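Local coordinates for protein CSOR (Streptomyces lividans, PDB 4ADZ) that probably represses a copper-responsive operon by binding its DNA, and releases it when copper ions bind, as in other copper-sensing repressors of the CsoR family, at residues Q64-L68 / Q84-S88. Sequence-based numbering, arbitrary orientation.
With SO4 (sulfate ion), chain D; SO4 (sulfate ion), chain F.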
loop_
_atom_site.group_PDB
_atom_site.type_symbol
_atom_site.label_atom_id
_atom_site.label_comp_id
_atom_site.label_asym_id
_atom_site.label_seq_id
_atom_site.Cartn_x
_atom_site.Cartn_y
_atom_site.Cartn_z
ATOM N N GLN A 64 20.590 2.746 1.814
ATOM C CA GLN A 64 19.502 3.749 1.697
ATOM C C GLN A 64 19.124 4.335 3.027
ATOM O O GLN A 64 18.904 5.518 3.140
ATOM C CB GLN A 64 18.303 3.131 0.960
ATOM C CG GLN A 64 18.549 2.762 -0.507
ATOM C CD GLN A 64 17.314 2.050 -1.051
ATOM O OE1 GLN A 64 16.895 1.061 -0.498
ATOM N NE2 GLN A 64 16.675 2.614 -2.073
ATOM N N ILE A 65 19.048 3.513 4.083
ATOM C CA ILE A 65 18.668 3.980 5.357
ATOM C C ILE A 65 19.792 4.869 5.936
ATOM O O ILE A 65 19.519 5.890 6.606
ATOM C CB ILE A 65 18.316 2.873 6.358
ATOM C CG1 ILE A 65 17.318 1.874 5.784
ATOM C CG2 ILE A 65 17.824 3.469 7.665
ATOM C CD1 ILE A 65 15.988 2.464 5.280
ATOM N N ARG A 66 21.052 4.490 5.738
ATOM C CA ARG A 66 22.146 5.348 6.140
ATOM C C ARG A 66 22.053 6.695 5.447
ATOM O O ARG A 66 22.317 7.730 6.070
ATOM C CB ARG A 66 23.513 4.683 5.873
ATOM C CG ARG A 66 23.751 3.527 6.855
ATOM C CD ARG A 66 25.209 3.042 6.857
ATOM N NE ARG A 66 25.614 2.692 5.533
ATOM C CZ ARG A 66 25.551 1.474 4.980
ATOM N NH1 ARG A 66 25.166 0.447 5.648
ATOM N NH2 ARG A 66 25.907 1.320 3.749
ATOM N N GLY A 67 21.735 6.664 4.162
ATOM C CA GLY A 67 21.411 7.862 3.384
ATOM C C GLY A 67 20.324 8.731 3.969
ATOM O O GLY A 67 20.482 9.970 4.085
ATOM N N LEU A 68 19.228 8.114 4.395
ATOM C CA LEU A 68 18.196 8.842 5.095
ATOM C C LEU A 68 18.706 9.530 6.362
ATOM O O LEU A 68 18.318 10.672 6.681
ATOM C CB LEU A 68 17.032 7.915 5.482
ATOM C CG LEU A 68 16.156 7.482 4.318
ATOM C CD1 LEU A 68 15.235 6.344 4.801
ATOM C CD2 LEU A 68 15.420 8.700 3.747
ATOM N N GLN A 84 13.251 9.396 -0.998
ATOM C CA GLN A 84 14.189 8.337 -0.634
ATOM C C GLN A 84 13.495 7.301 0.295
ATOM O O GLN A 84 13.805 6.113 0.177
ATOM C CB GLN A 84 15.370 8.948 0.095
ATOM C CG GLN A 84 16.375 7.974 0.651
ATOM C CD GLN A 84 17.331 7.387 -0.341
ATOM O OE1 GLN A 84 17.214 7.564 -1.605
ATOM N NE2 GLN A 84 18.374 6.693 0.239
ATOM N N VAL A 85 12.592 7.744 1.167
ATOM C CA VAL A 85 11.812 6.789 2.008
ATOM C C VAL A 85 11.036 5.851 1.065
ATOM O O VAL A 85 10.990 4.591 1.254
ATOM C CB VAL A 85 10.901 7.422 3.046
ATOM C CG1 VAL A 85 9.917 6.392 3.756
ATOM C CG2 VAL A 85 11.711 8.235 4.096
ATOM N N SER A 86 10.392 6.410 0.039
ATOM C CA SER A 86 9.546 5.638 -0.845
ATOM C C SER A 86 10.413 4.676 -1.642
ATOM O O SER A 86 10.054 3.496 -1.826
ATOM C CB SER A 86 8.727 6.604 -1.764
ATOM O OG SER A 86 7.740 7.265 -0.983
ATOM N N ALA A 87 11.596 5.105 -2.062
ATOM C CA ALA A 87 12.492 4.213 -2.722
ATOM C C ALA A 87 12.893 3.026 -1.822
ATOM O O ALA A 87 13.012 1.903 -2.340
ATOM C CB ALA A 87 13.730 4.915 -3.262
ATOM N N SER A 88 13.152 3.294 -0.562
ATOM C CA SER A 88 13.565 2.231 0.387
ATOM C C SER A 88 12.415 1.274 0.675
ATOM O O SER A 88 12.599 0.066 0.700
ATOM C CB SER A 88 14.054 2.847 1.673
ATOM O OG SER A 88 15.110 3.758 1.377
HETATM S S SO4 D . 27.834 4.791 3.288
HETATM O O1 SO4 D . 26.431 4.758 3.808
HETATM O O2 SO4 D . 28.537 5.461 4.411
HETATM O O3 SO4 D . 27.954 5.610 2.048
HETATM O O4 SO4 D . 28.236 3.450 2.938
HETATM S S SO4 F . 25.632 0.042 9.185
HETATM O O1 SO4 F . 24.857 0.289 7.972
HETATM O O2 SO4 F . 25.165 1.013 10.213
HETATM O O3 SO4 F . 27.092 0.188 8.998
HETATM O O4 SO4 F . 25.378 -1.358 9.630
HETATM O O HOH W 1 17.688 4.988 -3.318
#
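Q64 and Q84 meet amide to backbone: NE2 of Q84 donates to the carbonyl O of Q64 at 3.2 Å with an N-H...O angle of 155°. That oxygen also takes the helical bond from L68 N, so two donors grip it. The Q84 chain reaches it with CG anti to its backbone N and a bend at chi2. The side-chain amides stand steeply to one another, 79° between planes, and are joined through a water that accepts from Q64 NE2 at 2.9 Å and donates to Q84 OE1. Q64 itself lies over S88, its CB 3.3 Å from S88 OG and its OE1 3.6 Å from S88 CA; that hydroxyl is turned back onto its own helix, donating to Q84 O at 2.9 Å. An alanine in place of Q64 would keep CB near the hydroxyl but remove the amide, so the bridging water would probably lose its donor and S88 the amide lying alongside it. On the apolar side, L68 CD2 presses on Q84 CG at 3.3 Å and packs against V85 CG2 at 3.8 Å. L68 packs on L58 and V85 on F95 of a second subunit. The segment axes approach to 9.9 Å, 162° apart in direction, as expected for the antiparallel hairpin of helices 48-73 and 78-114; in the all-helical CsoR fold two such hairpins pair as an antiparallel four-helix bundle, consistent with these intersubunit contacts.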